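Local coordinates for protein CDP-glucose-4,6-dehydratase (Yersinia pseudotuberculosis, PDB 1RKX) that catalyses the 4,6-dehydration of CDP-D-glucose and carries a bound NAD cofactor, at residues C[12-18]-C[35-41]; C[26-30]-C[53-59]; C[20-25]-C[235-239]. One frame throughout, in Å; residues are numbered along the deposited sequence.

How the contacts relate
The three contacts share the first beta-alpha-beta unit of the NAD-binding domain. Contact 1 pairs its two strands. Contacts 2 and 3 lie on the helix between them, 20-31, at residues 26-30 and 20-25. The centre of contact 1 is about 10 Å from that of contact 2 and about 13 Å from that of contact 3. Met59 of contact 2 packs on strand 35-40 of contact 1, with CE 3.3 Å from Gly38 N. Contacts 2 and 3 have centres about 12 Å apart, and Trp28 CZ3 lies 3.9 Å from Leu239 CB. Contact 1 meets the adenosine half of NAD, and contact 3 its diphosphate. Contact 2 stands back, the Ser26 side chain about 9 Å from NAD.

Contact 1: C[12-18]-C[35-41]; sequences VFVTGHT and TVKGYSL. With NAD (nicotinamide-adenine-dinucleotide), chain G.
His17 turns its CG between its own backbone N and carbonyl carbon (chi1 73°), while Ser40 sets OG beside its own N (chi1 -48°). The two side chains thereby meet, with His17 ND1 hydrogen-bonded to Ser40 OG at 2.7 Å. The imidazole turns one face to Gly38, whose CA makes a CH-pi contact 3.5 Å from the ring centroid. Thr18 CG2 covers the opposite face toward the rim. His17 NE2 is hydrogen-bonded to Ser61 OG, so both ring nitrogens have partners and the ring rotation is fixed. Five backbone hydrogen bonds join the parallel strands, from Val12 N to Thr35 O down to Gly16 N to Tyr39 O. This is the first beta-alpha-beta unit of a Rossmann fold. Gly16 belongs to the TGxxGxxG sequence of extended short-chain dehydrogenases, with Gly19 and Gly22. Phe13 and Tyr39 run side by side on one sheet face, with Phe13 CZ 3.6 Å from Tyr39 CB. Lys37 CD lies at the Phe13 ring edge, and its NZ goes on to Glu78 and Ser75 O. At the cofactor end, Thr18 OG1 donates to Leu41 O at 2.8 Å and accepts from O3B of NAD, also at 2.8 Å. Leu41 N makes a weak bond to O2B, and Leu41 CD1 packs 3.6 Å from adenine C5A.

Contact 2: C[26-30]-C[53-59]; sequences SLWLQ and ARVADGM
Leu27 of helix 20-31 touches Val55 and Ala53 with its branched end. Its CB leaves the helix flank without heading straight for the loop. CG sits beside the backbone N (chi1 -75°) and lies 4.0 Å from Val55 CG2. The Leu27 chain runs across that of Val55, nearly perpendicular. CD1 then meets Ala53 CB at 3.9 Å, and CD2 comes 3.9 Å from Ala53 O. Leu27 also touches His343 and Ser346 of helix 342-355. The preceding residue, Ser26, lies with CB 3.9 Å from both Val55 CG1 and Met59 SD. Its hydroxyl turns back into the helix and is hydrogen-bonded to Gly22 O. Met59 bends at chi3 (-71°), and its CE approaches Ser26 OG at 4.0 Å. The same side chain also touches His17. Gln30 stretches across the far end, with CG 3.7 Å from Gly58 O. Arg54, at positive phi, is the C-prime residue of a Schellman motif that closes helix 49-52. Arg54 forms a salt bridge with Asp57, side-on through NE and NH2, and its NH1 pairs with Glu51. The loop 53-59 leads on to strand 60-63. Its packing on helix 20-31 joins the first beta-alpha-beta unit of the Rossmann fold to the connection into the third strand.

Contact 3: C[20-25]-C[235-239]; sequences FKGGWL and VLEPL. With NAD (nicotinamide-adenine-dinucleotide), chain G.
Val235 and Trp24 form the close-packed heart of this contact. Val235 CG1 stands over one face of the indole, 3.8 Å from the centroid of the five-membered ring and 13° off its normal. This is a CH-pi contact. The indole is tethered by NE1, which is hydrogen-bonded to Gly199 O. Leu236 CD2 reaches the six-membered part of the ring at CE3, 3.9 Å away. Leu239 pushes CD2 against the helix backbone. That methyl lies 3.5 Å from Leu25 N and 3.7 Å from Lys21 O, where these two atoms already form a bond within helix 20-31. Trp24 CB touches the same methyl.

Toward the cofactor the contacts are fewer. Only the end of the Phe20 ring touches Val235, with Phe20 CZ 3.8 Å from Val235 CB, and Lys21 CG stays 4.1 Å from Val235 CG2. The Lys21 chain bends at chi3 (63°), and CE touches Leu239 CD1 before NZ goes on to the hydroxyl of Tyr242. No hydrogen bond crosses between the two segments. All the touching residues are buried, and the sparser side borders NAD. Phe20 N donates to O2A of the cofactor at 2.8 Å with an almost straight bond. Lys21 N donates to O2N at 2.8 Å.

Val235 also packs on Val196, a cofactor-binding residue. The N-terminal turn of helix 20-31 thus lies between the diphosphate and the start of helix 236-251. A helix that follows the glycine-rich turn and points its first amides at the dinucleotide phosphates is typical of the Rossmann fold.

Contact 1: C[12-18]-C[35-41]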
loop_
_atom_site.group_PDB
_atom_site.type_symbol
_atom_site.label_atom_id
_atom_site.label_comp_id
_atom_site.label_asym_id
_atom_site.label_seq_id
_atom_site.Cartn_x
_atom_site.Cartn_y
_atom_site.Cartn_z
ATOM N N VAL C 12 0.403 39.872 3.305
ATOM C CA VAL C 12 0.337 38.657 2.495
ATOM C C VAL C 12 1.048 38.809 1.153
ATOM O O VAL C 12 0.792 39.754 0.398
ATOM C CB VAL C 12 -1.142 38.259 2.250
ATOM C CG1 VAL C 12 -1.223 36.882 1.594
ATOM C CG2 VAL C 12 -1.903 38.270 3.566
ATOM N N PHE C 13 1.936 37.863 0.865
ATOM C CA PHE C 13 2.709 37.854 -0.371
ATOM C C PHE C 13 2.121 36.759 -1.259
ATOM O O PHE C 13 2.014 35.611 -0.839
ATOM C CB PHE C 13 4.175 37.543 -0.055
ATOM C CG PHE C 13 5.106 37.709 -1.229
ATOM C CD1 PHE C 13 5.596 38.964 -1.573
ATOM C CD2 PHE C 13 5.513 36.605 -1.973
ATOM C CE1 PHE C 13 6.488 39.121 -2.643
ATOM C CE2 PHE C 13 6.402 36.746 -3.044
ATOM C CZ PHE C 13 6.890 38.006 -3.379
ATOM N N VAL C 14 1.747 37.115 -2.482
ATOM C CA VAL C 14 1.146 36.156 -3.400
ATOM C C VAL C 14 1.868 36.050 -4.743
ATOM O O VAL C 14 1.885 37.010 -5.510
ATOM C CB VAL C 14 -0.327 36.533 -3.701
ATOM C CG1 VAL C 14 -0.942 35.511 -4.662
ATOM C CG2 VAL C 14 -1.129 36.620 -2.406
ATOM N N THR C 15 2.466 34.897 -5.038
ATOM C CA THR C 15 3.105 34.745 -6.340
ATOM C C THR C 15 1.983 34.306 -7.266
ATOM O O THR C 15 1.066 33.596 -6.835
ATOM C CB THR C 15 4.227 33.668 -6.354
ATOM O OG1 THR C 15 3.666 32.368 -6.108
ATOM C CG2 THR C 15 5.284 33.982 -5.308
ATOM N N GLY C 16 2.038 34.730 -8.523
ATOM C CA GLY C 16 1.005 34.354 -9.468
ATOM C C GLY C 16 -0.274 35.165 -9.328
ATOM O O GLY C 16 -1.349 34.708 -9.724
ATOM N N HIS C 17 -0.163 36.368 -8.768
ATOM C CA HIS C 17 -1.319 37.235 -8.585
ATOM C C HIS C 17 -1.906 37.756 -9.900
ATOM O O HIS C 17 -3.038 38.241 -9.920
ATOM C CB HIS C 17 -0.959 38.425 -7.685
ATOM C CG HIS C 17 -0.092 39.449 -8.352
ATOM N ND1 HIS C 17 1.170 39.164 -8.833
ATOM C CD2 HIS C 17 -0.300 40.765 -8.603
ATOM C CE1 HIS C 17 1.702 40.259 -9.348
ATOM N NE2 HIS C 17 0.831 41.244 -9.221
ATOM N N THR C 18 -1.155 37.657 -10.998
ATOM C CA THR C 18 -1.652 38.146 -12.285
ATOM C C THR C 18 -2.437 37.079 -13.046
ATOM O O THR C 18 -2.901 37.318 -14.158
ATOM C CB THR C 18 -0.497 38.635 -13.195
ATOM O OG1 THR C 18 0.379 37.543 -13.490
ATOM C CG2 THR C 18 0.289 39.763 -12.509
ATOM N N THR C 35 -2.895 43.493 3.617
ATOM C CA THR C 35 -1.904 44.291 2.903
ATOM C C THR C 35 -1.248 43.269 1.984
ATOM O O THR C 35 -0.455 42.441 2.426
ATOM C CB THR C 35 -0.864 44.877 3.869
ATOM O OG1 THR C 35 -1.524 45.764 4.783
ATOM C CG2 THR C 35 0.207 45.641 3.106
ATOM N N VAL C 36 -1.589 43.327 0.705
ATOM C CA VAL C 36 -1.090 42.350 -0.250
ATOM C C VAL C 36 -0.047 42.813 -1.254
ATOM O O VAL C 36 -0.120 43.927 -1.784
ATOM C CB VAL C 36 -2.263 41.754 -1.057
ATOM C CG1 VAL C 36 -1.806 40.499 -1.793
ATOM C CG2 VAL C 36 -3.438 41.451 -0.128
ATOM N N LYS C 37 0.918 41.934 -1.516
ATOM C CA LYS C 37 1.961 42.188 -2.506
ATOM C C LYS C 37 1.994 40.973 -3.425
ATOM O O LYS C 37 1.973 39.837 -2.958
ATOM C CB LYS C 37 3.339 42.367 -1.858
ATOM C CG LYS C 37 4.440 42.634 -2.895
ATOM C CD LYS C 37 5.797 42.929 -2.259
ATOM C CE LYS C 37 6.842 43.253 -3.327
ATOM N NZ LYS C 37 8.202 43.486 -2.755
ATOM N N GLY C 38 2.037 41.217 -4.728
ATOM C CA GLY C 38 2.070 40.128 -5.686
ATOM C C GLY C 38 3.359 40.114 -6.493
ATOM O O GLY C 38 3.982 41.155 -6.704
ATOM N N TYR C 39 3.755 38.923 -6.941
ATOM C CA TYR C 39 4.974 38.747 -7.734
ATOM C C TYR C 39 4.639 37.735 -8.826
ATOM O O TYR C 39 4.408 36.559 -8.530
ATOM C CB TYR C 39 6.092 38.204 -6.841
ATOM C CG TYR C 39 7.448 38.081 -7.507
ATOM C CD1 TYR C 39 8.398 39.097 -7.394
ATOM C CD2 TYR C 39 7.790 36.937 -8.231
ATOM C CE1 TYR C 39 9.663 38.976 -7.979
ATOM C CE2 TYR C 39 9.054 36.808 -8.825
ATOM C CZ TYR C 39 9.983 37.833 -8.690
ATOM O OH TYR C 39 11.233 37.714 -9.253
ATOM N N SER C 40 4.597 38.195 -10.074
ATOM C CA SER C 40 4.270 37.335 -11.215
ATOM C C SER C 40 4.850 37.909 -12.496
ATOM O O SER C 40 5.400 39.010 -12.512
ATOM C CB SER C 40 2.749 37.263 -11.434
ATOM O OG SER C 40 2.021 37.015 -10.246
ATOM N N LEU C 41 4.718 37.150 -13.575
ATOM C CA LEU C 41 5.128 37.637 -14.882
ATOM C C LEU C 41 3.875 38.399 -15.313
ATOM O O LEU C 41 2.844 38.325 -14.636
ATOM C CB LEU C 41 5.359 36.484 -15.857
ATOM C CG LEU C 41 6.526 35.532 -15.603
ATOM C CD1 LEU C 41 6.521 34.447 -16.673
ATOM C CD2 LEU C 41 7.839 36.306 -15.631
HETATM P PA NAD G . -2.793 31.136 -14.658
HETATM O O1A NAD G . -1.990 30.839 -15.864
HETATM O O2A NAD G . -3.989 32.002 -14.836
HETATM O O5B NAD G . -1.875 31.798 -13.516
HETATM C C5B NAD G . -0.478 31.426 -13.439
HETATM C C4B NAD G . 0.340 32.516 -12.744
HETATM O O4B NAD G . 1.681 31.976 -12.790
HETATM C C3B NAD G . 0.386 33.818 -13.530
HETATM O O3B NAD G . 0.097 34.882 -12.602
HETATM C C2B NAD G . 1.800 33.827 -14.080
HETATM O O2B NAD G . 2.309 35.164 -14.346
HETATM C C1B NAD G . 2.544 33.058 -13.018
HETATM N N9A NAD G . 3.822 32.549 -13.488
HETATM C C8A NAD G . 4.048 31.535 -14.381
HETATM N N7A NAD G . 5.339 31.313 -14.618
HETATM C C5A NAD G . 5.984 32.245 -13.829
HETATM C C6A NAD G . 7.356 32.523 -13.640
HETATM N N6A NAD G . 8.364 31.903 -14.219
HETATM N N1A NAD G . 7.683 33.532 -12.772
HETATM C C2A NAD G . 6.655 34.200 -12.153
HETATM N N3A NAD G . 5.354 34.030 -12.251
HETATM C C4A NAD G . 5.071 33.020 -13.119
HETATM O O3 NAD G . -3.197 29.782 -13.996
HETATM P PN NAD G . -4.106 29.459 -12.674
HETATM O O1N NAD G . -5.256 28.717 -13.197
HETATM O O2N NAD G . -4.474 30.749 -12.037
HETATM O O5D NAD G . -3.169 28.501 -11.832
HETATM C C5D NAD G . -2.761 28.961 -10.539
HETATM C C4D NAD G . -1.944 27.890 -9.843
HETATM O O4D NAD G . -2.883 26.786 -9.622
HETATM C C3D NAD G . -0.775 27.250 -10.592
HETATM O O3D NAD G . 0.203 26.826 -9.621
HETATM C C2D NAD G . -1.439 26.055 -11.262
HETATM O O2D NAD G . -0.458 25.064 -11.612
HETATM C C1D NAD G . -2.367 25.595 -10.170
HETATM N N1N NAD G . -3.442 24.750 -10.678
HETATM C C2N NAD G . -4.548 25.264 -11.375
HETATM C C3N NAD G . -5.673 24.375 -11.804
HETATM C C7N NAD G . -6.822 25.003 -12.480
HETATM O O7N NAD G . -7.754 24.252 -12.807
HETATM N N7N NAD G . -6.898 26.323 -12.749
HETATM C C4N NAD G . -5.530 22.882 -11.609
HETATM C C5N NAD G . -4.282 22.504 -10.878
HETATM C C6N NAD G . -3.356 23.340 -10.459
#

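Contact 2: C[26-30]-C[53-59]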
loop_
_atom_site.group_PDB
_atom_site.type_symbol
_atom_site.label_atom_id
_atom_site.label_comp_id
_atom_site.label_asym_id
_atom_site.label_seq_id
_atom_site.Cartn_x
_atom_site.Cartn_y
_atom_site.Cartn_z
ATOM N N SER C 26 -6.194 37.393 -4.623
ATOM C CA SER C 26 -5.718 38.733 -4.292
ATOM C C SER C 26 -6.890 39.673 -4.025
ATOM O O SER C 26 -6.866 40.441 -3.062
ATOM C CB SER C 26 -4.843 39.278 -5.419
ATOM O OG SER C 26 -3.650 38.517 -5.522
ATOM N N LEU C 27 -7.913 39.608 -4.874
ATOM C CA LEU C 27 -9.100 40.444 -4.699
ATOM C C LEU C 27 -9.777 40.111 -3.374
ATOM O O LEU C 27 -10.218 41.006 -2.646
ATOM C CB LEU C 27 -10.095 40.220 -5.834
ATOM C CG LEU C 27 -9.776 40.827 -7.198
ATOM C CD1 LEU C 27 -10.789 40.333 -8.233
ATOM C CD2 LEU C 27 -9.802 42.352 -7.089
ATOM N N TRP C 28 -9.855 38.819 -3.063
ATOM C CA TRP C 28 -10.484 38.361 -1.827
ATOM C C TRP C 28 -9.732 38.914 -0.620
ATOM O O TRP C 28 -10.337 39.460 0.306
ATOM C CB TRP C 28 -10.493 36.829 -1.771
ATOM C CG TRP C 28 -11.500 36.251 -0.799
ATOM C CD1 TRP C 28 -12.029 36.862 0.307
ATOM C CD2 TRP C 28 -12.074 34.936 -0.842
ATOM N NE1 TRP C 28 -12.897 36.009 0.953
ATOM C CE2 TRP C 28 -12.944 34.821 0.269
ATOM C CE3 TRP C 28 -11.938 33.845 -1.709
ATOM C CZ2 TRP C 28 -13.675 33.654 0.534
ATOM C CZ3 TRP C 28 -12.667 32.679 -1.445
ATOM C CH2 TRP C 28 -13.525 32.599 -0.330
ATOM N N LEU C 29 -8.410 38.772 -0.639
ATOM C CA LEU C 29 -7.561 39.264 0.442
ATOM C C LEU C 29 -7.728 40.777 0.596
ATOM O O LEU C 29 -7.830 41.285 1.713
ATOM C CB LEU C 29 -6.092 38.928 0.151
ATOM C CG LEU C 29 -5.717 37.443 0.246
ATOM C CD1 LEU C 29 -4.332 37.200 -0.354
ATOM C CD2 LEU C 29 -5.753 37.013 1.710
ATOM N N GLN C 30 -7.753 41.491 -0.528
ATOM C CA GLN C 30 -7.924 42.943 -0.493
ATOM C C GLN C 30 -9.239 43.327 0.187
ATOM O O GLN C 30 -9.261 44.203 1.054
ATOM C CB GLN C 30 -7.890 43.524 -1.907
ATOM C CG GLN C 30 -6.545 43.375 -2.607
ATOM C CD GLN C 30 -6.580 43.826 -4.054
ATOM O OE1 GLN C 30 -5.745 43.407 -4.866
ATOM N NE2 GLN C 30 -7.536 44.686 -4.387
ATOM N N ALA C 53 -10.544 43.163 -13.757
ATOM C CA ALA C 53 -10.997 43.365 -12.388
ATOM C C ALA C 53 -10.092 44.280 -11.579
ATOM O O ALA C 53 -10.213 44.349 -10.360
ATOM C CB ALA C 53 -11.145 42.015 -11.678
ATOM N N ARG C 54 -9.186 44.981 -12.258
ATOM C CA ARG C 54 -8.264 45.907 -11.595
ATOM C C ARG C 54 -7.596 45.301 -10.368
ATOM O O ARG C 54 -7.523 45.932 -9.312
ATOM C CB ARG C 54 -8.998 47.194 -11.176
ATOM C CG ARG C 54 -9.690 47.948 -12.307
ATOM C CD ARG C 54 -8.789 48.077 -13.525
ATOM N NE ARG C 54 -7.422 48.433 -13.155
ATOM C CZ ARG C 54 -6.359 48.162 -13.904
ATOM N NH1 ARG C 54 -6.507 47.537 -15.065
ATOM N NH2 ARG C 54 -5.146 48.498 -13.486
ATOM N N VAL C 55 -7.092 44.079 -10.506
ATOM C CA VAL C 55 -6.441 43.410 -9.388
ATOM C C VAL C 55 -5.285 44.198 -8.758
ATOM O O VAL C 55 -5.135 44.210 -7.539
ATOM C CB VAL C 55 -5.910 42.010 -9.809
ATOM C CG1 VAL C 55 -5.069 41.407 -8.698
ATOM C CG2 VAL C 55 -7.073 41.086 -10.131
ATOM N N ALA C 56 -4.477 44.863 -9.578
ATOM C CA ALA C 56 -3.321 45.602 -9.062
ATOM C C ALA C 56 -3.607 46.873 -8.266
ATOM O O ALA C 56 -2.863 47.216 -7.350
ATOM C CB ALA C 56 -2.380 45.942 -10.209
ATOM N N ASP C 57 -4.682 47.565 -8.613
ATOM C CA ASP C 57 -5.012 48.834 -7.969
ATOM C C ASP C 57 -5.076 48.856 -6.450
ATOM O O ASP C 57 -4.741 49.871 -5.840
ATOM C CB ASP C 57 -6.309 49.382 -8.565
ATOM C CG ASP C 57 -6.205 49.579 -10.062
ATOM O OD1 ASP C 57 -5.099 49.370 -10.611
ATOM O OD2 ASP C 57 -7.217 49.936 -10.697
ATOM N N GLY C 58 -5.481 47.752 -5.832
ATOM C CA GLY C 58 -5.562 47.734 -4.379
ATOM C C GLY C 58 -4.447 46.972 -3.685
ATOM O O GLY C 58 -4.603 46.541 -2.539
ATOM N N MET C 59 -3.310 46.816 -4.358
ATOM C CA MET C 59 -2.196 46.073 -3.776
ATOM C C MET C 59 -0.866 46.484 -4.398
ATOM O O MET C 59 -0.826 47.311 -5.304
ATOM C CB MET C 59 -2.405 44.574 -4.025
ATOM C CG MET C 59 -2.324 44.208 -5.509
ATOM S SD MET C 59 -2.651 42.463 -5.888
ATOM C CE MET C 59 -1.159 41.687 -5.221
#

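Contact 3: C[20-25]-C[235-239]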
loop_
_atom_site.group_PDB
_atom_site.type_symbol
_atom_site.label_atom_id
_atom_site.label_comp_id
_atom_site.label_asym_id
_atom_site.label_seq_id
_atom_site.Cartn_x
_atom_site.Cartn_y
_atom_site.Cartn_z
ATOM N N PHE C 20 -5.409 33.645 -13.074
ATOM C CA PHE C 20 -6.809 33.390 -12.748
ATOM C C PHE C 20 -7.062 33.183 -11.258
ATOM O O PHE C 20 -7.773 33.973 -10.628
ATOM C CB PHE C 20 -7.301 32.176 -13.552
ATOM C CG PHE C 20 -8.706 31.742 -13.222
ATOM C CD1 PHE C 20 -9.772 32.635 -13.320
ATOM C CD2 PHE C 20 -8.966 30.421 -12.864
ATOM C CE1 PHE C 20 -11.085 32.219 -13.069
ATOM C CE2 PHE C 20 -10.272 29.988 -12.611
ATOM C CZ PHE C 20 -11.335 30.890 -12.716
ATOM N N LYS C 21 -6.494 32.125 -10.685
ATOM C CA LYS C 21 -6.695 31.854 -9.265
ATOM C C LYS C 21 -6.061 32.930 -8.397
ATOM O O LYS C 21 -6.633 33.340 -7.385
ATOM C CB LYS C 21 -6.114 30.489 -8.884
ATOM C CG LYS C 21 -6.826 29.307 -9.540
ATOM C CD LYS C 21 -6.184 27.981 -9.162
ATOM C CE LYS C 21 -6.275 27.716 -7.665
ATOM N NZ LYS C 21 -5.642 26.419 -7.280
ATOM N N GLY C 22 -4.878 33.382 -8.798
ATOM C CA GLY C 22 -4.174 34.403 -8.047
ATOM C C GLY C 22 -4.925 35.717 -7.979
ATOM O O GLY C 22 -4.890 36.399 -6.955
ATOM N N GLY C 23 -5.587 36.075 -9.076
ATOM C CA GLY C 23 -6.354 37.307 -9.116
ATOM C C GLY C 23 -7.539 37.233 -8.172
ATOM O O GLY C 23 -7.780 38.154 -7.389
ATOM N N TRP C 24 -8.294 36.142 -8.232
ATOM C CA TRP C 24 -9.438 36.016 -7.331
ATOM C C TRP C 24 -8.972 36.022 -5.876
ATOM O O TRP C 24 -9.595 36.657 -5.027
ATOM C CB TRP C 24 -10.240 34.740 -7.622
ATOM C CG TRP C 24 -11.196 34.882 -8.777
ATOM C CD1 TRP C 24 -11.027 34.427 -10.047
ATOM C CD2 TRP C 24 -12.468 35.543 -8.754
ATOM N NE1 TRP C 24 -12.118 34.759 -10.825
ATOM C CE2 TRP C 24 -13.016 35.446 -10.053
ATOM C CE3 TRP C 24 -13.198 36.210 -7.758
ATOM C CZ2 TRP C 24 -14.266 35.991 -10.386
ATOM C CZ3 TRP C 24 -14.443 36.754 -8.088
ATOM C CH2 TRP C 24 -14.961 36.638 -9.393
ATOM N N LEU C 25 -7.874 35.328 -5.585
ATOM C CA LEU C 25 -7.364 35.295 -4.215
ATOM C C LEU C 25 -6.914 36.685 -3.758
ATOM O O LEU C 25 -7.212 37.101 -2.630
ATOM C CB LEU C 25 -6.190 34.320 -4.077
ATOM C CG LEU C 25 -5.641 34.215 -2.644
ATOM C CD1 LEU C 25 -6.723 33.678 -1.712
ATOM C CD2 LEU C 25 -4.419 33.305 -2.606
ATOM N N VAL C 235 -13.865 28.620 -8.672
ATOM C CA VAL C 235 -12.564 29.034 -8.168
ATOM C C VAL C 235 -12.565 29.440 -6.692
ATOM O O VAL C 235 -11.579 29.234 -5.988
ATOM C CB VAL C 235 -11.983 30.187 -9.037
ATOM C CG1 VAL C 235 -12.920 31.391 -9.022
ATOM C CG2 VAL C 235 -10.591 30.564 -8.540
ATOM N N LEU C 236 -13.667 30.001 -6.209
ATOM C CA LEU C 236 -13.718 30.410 -4.812
ATOM C C LEU C 236 -13.764 29.237 -3.822
ATOM O O LEU C 236 -13.431 29.403 -2.650
ATOM C CB LEU C 236 -14.912 31.339 -4.579
ATOM C CG LEU C 236 -14.892 32.645 -5.383
ATOM C CD1 LEU C 236 -16.146 33.454 -5.080
ATOM C CD2 LEU C 236 -13.633 33.451 -5.042
ATOM N N GLU C 237 -14.164 28.056 -4.288
ATOM C CA GLU C 237 -14.241 26.885 -3.412
ATOM C C GLU C 237 -12.861 26.487 -2.871
ATOM O O GLU C 237 -12.655 26.464 -1.661
ATOM C CB GLU C 237 -14.901 25.717 -4.153
ATOM C CG GLU C 237 -16.308 26.047 -4.682
ATOM C CD GLU C 237 -17.429 25.744 -3.691
ATOM O OE1 GLU C 237 -17.283 26.035 -2.480
ATOM O OE2 GLU C 237 -18.477 25.223 -4.131
ATOM N N PRO C 238 -11.901 26.154 -3.752
ATOM C CA PRO C 238 -10.601 25.792 -3.187
ATOM C C PRO C 238 -9.940 26.979 -2.488
ATOM O O PRO C 238 -9.269 26.807 -1.472
ATOM C CB PRO C 238 -9.808 25.310 -4.404
ATOM C CG PRO C 238 -10.444 26.056 -5.552
ATOM C CD PRO C 238 -11.914 25.952 -5.211
ATOM N N LEU C 239 -10.138 28.181 -3.025
ATOM C CA LEU C 239 -9.542 29.368 -2.416
ATOM C C LEU C 239 -10.027 29.544 -0.976
ATOM O O LEU C 239 -9.256 29.940 -0.100
ATOM C CB LEU C 239 -9.858 30.617 -3.247
ATOM C CG LEU C 239 -8.816 30.981 -4.317
ATOM C CD1 LEU C 239 -8.532 29.783 -5.209
ATOM C CD2 LEU C 239 -9.308 32.167 -5.132
HETATM P PA NAD G . -2.793 31.136 -14.658
HETATM O O1A NAD G . -1.990 30.839 -15.864
HETATM O O2A NAD G . -3.989 32.002 -14.836
HETATM O O5B NAD G . -1.875 31.798 -13.516
HETATM C C5B NAD G . -0.478 31.426 -13.439
HETATM C C4B NAD G . 0.340 32.516 -12.744
HETATM O O4B NAD G . 1.681 31.976 -12.790
HETATM C C3B NAD G . 0.386 33.818 -13.530
HETATM O O3B NAD G . 0.097 34.882 -12.602
HETATM C C2B NAD G . 1.800 33.827 -14.080
HETATM O O2B NAD G . 2.309 35.164 -14.346
HETATM C C1B NAD G . 2.544 33.058 -13.018
HETATM N N9A NAD G . 3.822 32.549 -13.488
HETATM C C8A NAD G . 4.048 31.535 -14.381
HETATM N N7A NAD G . 5.339 31.313 -14.618
HETATM C C5A NAD G . 5.984 32.245 -13.829
HETATM C C6A NAD G . 7.356 32.523 -13.640
HETATM N N6A NAD G . 8.364 31.903 -14.219
HETATM N N1A NAD G . 7.683 33.532 -12.772
HETATM C C2A NAD G . 6.655 34.200 -12.153
HETATM N N3A NAD G . 5.354 34.030 -12.251
HETATM C C4A NAD G . 5.071 33.020 -13.119
HETATM O O3 NAD G . -3.197 29.782 -13.996
HETATM P PN NAD G . -4.106 29.459 -12.674
HETATM O O1N NAD G . -5.256 28.717 -13.197
HETATM O O2N NAD G . -4.474 30.749 -12.037
HETATM O O5D NAD G . -3.169 28.501 -11.832
HETATM C C5D NAD G . -2.761 28.961 -10.539
HETATM C C4D NAD G . -1.944 27.890 -9.843
HETATM O O4D NAD G . -2.883 26.786 -9.622
HETATM C C3D NAD G . -0.775 27.250 -10.592
HETATM O O3D NAD G . 0.203 26.826 -9.621
HETATM C C2D NAD G . -1.439 26.055 -11.262
HETATM O O2D NAD G . -0.458 25.064 -11.612
HETATM C C1D NAD G . -2.367 25.595 -10.170
HETATM N N1N NAD G . -3.442 24.750 -10.678
HETATM C C2N NAD G . -4.548 25.264 -11.375
HETATM C C3N NAD G . -5.673 24.375 -11.804
HETATM C C7N NAD G . -6.822 25.003 -12.480
HETATM O O7N NAD G . -7.754 24.252 -12.807
HETATM N N7N NAD G . -6.898 26.323 -12.749
HETATM C C4N NAD G . -5.530 22.882 -11.609
HETATM C C5N NAD G . -4.282 22.504 -10.878
HETATM C C6N NAD G . -3.356 23.340 -10.459
#